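Local structure of ferripyochelin binding protein (Pyrococcus horikoshii, 1V67) at residues 17-22 / 29-34. The protein binds zinc and calcium and is probably a trimeric carbonic anhydrase of the left-handed beta-helix family. Residues are numbered along the deposited sequence; the frame is centred on the assembly and turned at random.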
ATOM      1  N   ALA A  17     -19.061  -4.576  14.570  1.00 36.50           N
ATOM      2  CA  ALA A  17     -18.011  -4.257  13.616  1.00 37.54           C
ATOM      3  C   ALA A  17     -16.679  -4.758  14.157  1.00 35.96           C
ATOM      4  O   ALA A  17     -16.471  -4.820  15.371  1.00 36.96           O
ATOM      5  CB  ALA A  17     -17.948  -2.748  13.390  1.00 19.17           C
ATOM      6  N   PHE A  18     -15.791  -5.138  13.247  1.00 33.19           N
ATOM      7  CA  PHE A  18     -14.466  -5.604  13.615  1.00 30.68           C
ATOM      8  C   PHE A  18     -13.442  -4.569  13.148  1.00 31.25           C
ATOM      9  O   PHE A  18     -13.485  -4.104  12.008  1.00 26.98           O
ATOM     10  CB  PHE A  18     -14.170  -6.967  12.968  1.00 26.46           C
ATOM     11  CG  PHE A  18     -12.719  -7.366  13.052  1.00 29.34           C
ATOM     12  CD1 PHE A  18     -12.110  -7.570  14.288  1.00 31.52           C
ATOM     13  CD2 PHE A  18     -11.954  -7.517  11.900  1.00 29.55           C
ATOM     14  CE1 PHE A  18     -10.756  -7.886  14.376  1.00 25.19           C
ATOM     15  CE2 PHE A  18     -10.598  -7.833  11.979  1.00 27.17           C
ATOM     16  CZ  PHE A  18     -10.001  -8.028  13.219  1.00 24.39           C
ATOM     17  N   VAL A  19     -12.538  -4.198  14.043  1.00 28.15           N
ATOM     18  CA  VAL A  19     -11.507  -3.231  13.721  1.00 30.36           C
ATOM     19  C   VAL A  19     -10.193  -3.694  14.317  1.00 32.26           C
ATOM     20  O   VAL A  19      -9.972  -3.593  15.523  1.00 36.82           O
ATOM     21  CB  VAL A  19     -11.834  -1.829  14.282  1.00 28.04           C
ATOM     22  CG1 VAL A  19     -10.799  -0.821  13.790  1.00 24.92           C
ATOM     23  CG2 VAL A  19     -13.229  -1.400  13.848  1.00 39.96           C
ATOM     24  N   ASP A  20      -9.324  -4.206  13.456  1.00 32.37           N
ATOM     25  CA  ASP A  20      -8.014  -4.695  13.859  1.00 29.92           C
ATOM     26  C   ASP A  20      -7.258  -3.598  14.608  1.00 23.15           C
ATOM     27  O   ASP A  20      -7.312  -2.434  14.221  1.00 30.05           O
ATOM     28  CB  ASP A  20      -7.228  -5.102  12.615  1.00 28.05           C
ATOM     29  CG  ASP A  20      -6.059  -5.986  12.938  1.00 27.95           C
ATOM     30  OD1 ASP A  20      -6.268  -7.212  13.058  1.00 39.65           O
ATOM     31  OD2 ASP A  20      -4.939  -5.459  13.091  1.00 39.04           O
ATOM     32  N   GLU A  21      -6.532  -3.963  15.660  1.00 29.93           N
ATOM     33  CA  GLU A  21      -5.794  -2.962  16.437  1.00 36.34           C
ATOM     34  C   GLU A  21      -4.627  -2.342  15.669  1.00 33.89           C
ATOM     35  O   GLU A  21      -4.055  -1.329  16.087  1.00 37.58           O
ATOM     36  CB  GLU A  21      -5.310  -3.566  17.763  1.00 34.50           C
ATOM     37  CG  GLU A  21      -4.730  -4.953  17.669  1.00 37.11           C
ATOM     38  CD  GLU A  21      -4.070  -5.377  18.965  1.00 47.91           C
ATOM     39  OE1 GLU A  21      -4.648  -5.122  20.045  1.00 46.14           O
ATOM     40  OE2 GLU A  21      -2.974  -5.970  18.902  1.00 41.33           O
ATOM     41  N   ASN A  22      -4.305  -2.954  14.529  1.00 29.39           N
ATOM     42  CA  ASN A  22      -3.221  -2.502  13.657  1.00 28.96           C
ATOM     43  C   ASN A  22      -3.790  -1.590  12.557  1.00 27.99           C
ATOM     44  O   ASN A  22      -3.047  -1.011  11.764  1.00 32.28           O
ATOM     45  CB  ASN A  22      -2.475  -3.710  13.048  1.00 28.18           C
ATOM     46  CG  ASN A  22      -1.976  -4.700  14.106  1.00 36.12           C
ATOM     47  OD1 ASN A  22      -2.395  -5.857  14.128  1.00 33.95           O
ATOM     48  ND2 ASN A  22      -1.075  -4.251  14.972  1.00 36.14           N
ATOM     49  N   VAL A  29     -15.852   9.010  11.251  1.00 30.03           N
ATOM     50  CA  VAL A  29     -15.906   7.788  10.453  1.00 32.33           C
ATOM     51  C   VAL A  29     -17.035   6.918  10.967  1.00 32.92           C
ATOM     52  O   VAL A  29     -17.136   6.681  12.159  1.00 36.73           O
ATOM     53  CB  VAL A  29     -14.583   6.999  10.552  1.00 24.84           C
ATOM     54  CG1 VAL A  29     -14.618   5.779   9.638  1.00 20.18           C
ATOM     55  CG2 VAL A  29     -13.436   7.900  10.173  1.00 26.05           C
ATOM     56  N   VAL A  30     -17.879   6.428  10.072  1.00 28.45           N
ATOM     57  CA  VAL A  30     -18.983   5.576  10.485  1.00 28.95           C
ATOM     58  C   VAL A  30     -18.809   4.164   9.961  1.00 25.76           C
ATOM     59  O   VAL A  30     -18.620   3.956   8.767  1.00 31.71           O
ATOM     60  CB  VAL A  30     -20.347   6.105   9.992  1.00 28.75           C
ATOM     61  CG1 VAL A  30     -21.448   5.272  10.573  1.00 28.59           C
ATOM     62  CG2 VAL A  30     -20.518   7.569  10.375  1.00 34.78           C
ATOM     63  N   LEU A  31     -18.894   3.199  10.868  1.00 27.05           N
ATOM     64  CA  LEU A  31     -18.770   1.790  10.524  1.00 27.55           C
ATOM     65  C   LEU A  31     -20.023   1.047  10.956  1.00 30.22           C
ATOM     66  O   LEU A  31     -20.240   0.835  12.145  1.00 37.25           O
ATOM     67  CB  LEU A  31     -17.550   1.194  11.216  1.00 31.78           C
ATOM     68  CG  LEU A  31     -16.200   1.683  10.702  1.00 31.69           C
ATOM     69  CD1 LEU A  31     -15.097   0.974  11.458  1.00 31.48           C
ATOM     70  CD2 LEU A  31     -16.093   1.408   9.213  1.00 25.21           C
ATOM     71  N   GLU A  32     -20.844   0.650   9.993  1.00 35.99           N
ATOM     72  CA  GLU A  32     -22.083  -0.059  10.282  1.00 36.71           C
ATOM     73  C   GLU A  32     -21.880  -1.495  10.770  1.00 41.56           C
ATOM     74  O   GLU A  32     -20.765  -1.968  10.963  1.00 37.21           O
ATOM     75  CB  GLU A  32     -22.965  -0.074   9.033  1.00 38.22           C
ATOM     76  CG  GLU A  32     -23.384   1.316   8.563  1.00 46.05           C
ATOM     77  CD  GLU A  32     -24.873   1.558   8.713  1.00 47.57           C
ATOM     78  OE1 GLU A  32     -25.669   0.903   8.002  1.00 61.15           O
ATOM     79  OE2 GLU A  32     -25.249   2.399   9.554  1.00 48.50           O
ATOM     80  N   GLU A  33     -23.001  -2.171  10.971  1.00 42.80           N
ATOM     81  CA  GLU A  33     -23.054  -3.550  11.452  1.00 43.76           C
ATOM     82  C   GLU A  33     -22.269  -4.555  10.618  1.00 38.54           C
ATOM     83  O   GLU A  33     -22.189  -4.432   9.402  1.00 35.79           O
ATOM     84  CB  GLU A  33     -24.512  -4.025  11.544  1.00 43.95           C
ATOM     85  CG  GLU A  33     -24.656  -5.523  11.647  1.00 54.80           C
ATOM     86  CD  GLU A  33     -26.109  -5.975  11.759  1.00 55.22           C
ATOM     87  OE1 GLU A  33     -27.029  -5.119  11.750  1.00 63.24           O
ATOM     88  OE2 GLU A  33     -26.333  -7.202  11.862  1.00 52.38           O
ATOM     89  N   LYS A  34     -21.738  -5.568  11.300  1.00 36.51           N
ATOM     90  CA  LYS A  34     -20.968  -6.644  10.690  1.00 41.19           C
ATOM     91  C   LYS A  34     -19.996  -6.173   9.603  1.00 41.38           C
ATOM     92  O   LYS A  34     -19.842  -6.847   8.582  1.00 42.73           O
ATOM     93  CB  LYS A  34     -21.898  -7.737  10.108  1.00 29.31           C
ATOM     94  CG  LYS A  34     -22.871  -8.439  11.086  1.00 43.53           C
ATOM     95  CD  LYS A  34     -22.180  -9.045  12.305  1.00 60.12           C
ATOM     96  CE  LYS A  34     -23.118  -9.899  13.179  1.00 68.96           C
ATOM     97  NZ  LYS A  34     -23.392 -11.265  12.638  1.00 76.57           N
TER
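Ala17 and Lys34 bring the two backbones closest, their CA atoms 4.8 Å apart, where the turn after strand 29-31 passes the residue just before strand 18-19. These strands belong to different sheets, and side chains rather than backbone pairing join them. CG2 of Val19 meets CD1 of Leu31 at 3.9 Å, the two side chains crossing at a slant. Val19 brings this methyl forward by setting CG1 anti to its backbone N (chi1 -174°), which leaves CG2 beside that nitrogen. Leu31, buried, extends CD1 to Val19 while its side chain also packs on Ile13 and Val52 of the flanking strands 12-13 and 49-52. At the corner the methyl of Ala17 lies 3.8 Å from O of Glu32, a carbonyl that accepts a hydrogen bond from Thr35 OG1, and the backbone N of Lys34 is hydrogen-bonded to Ser16 OG. Phe18 leads its ring away from this contact, edge-to-face with Trp38 and against Ala163 and Ile167 of helix 146-169. Beyond it, Asp20 OD2 accepts from Asn22 N at 3.0 Å, forming an Asx turn. Aliphatic side chains directed inward from separate parallel sheets, linked by tight corners, are characteristic of the left-handed beta-helix of hexapeptide-repeat proteins, where three short parallel sheets wind round an aliphatic core; here Val19 and Leu31 come from adjoining faces of two successive coils, near the N-terminal end of the helix.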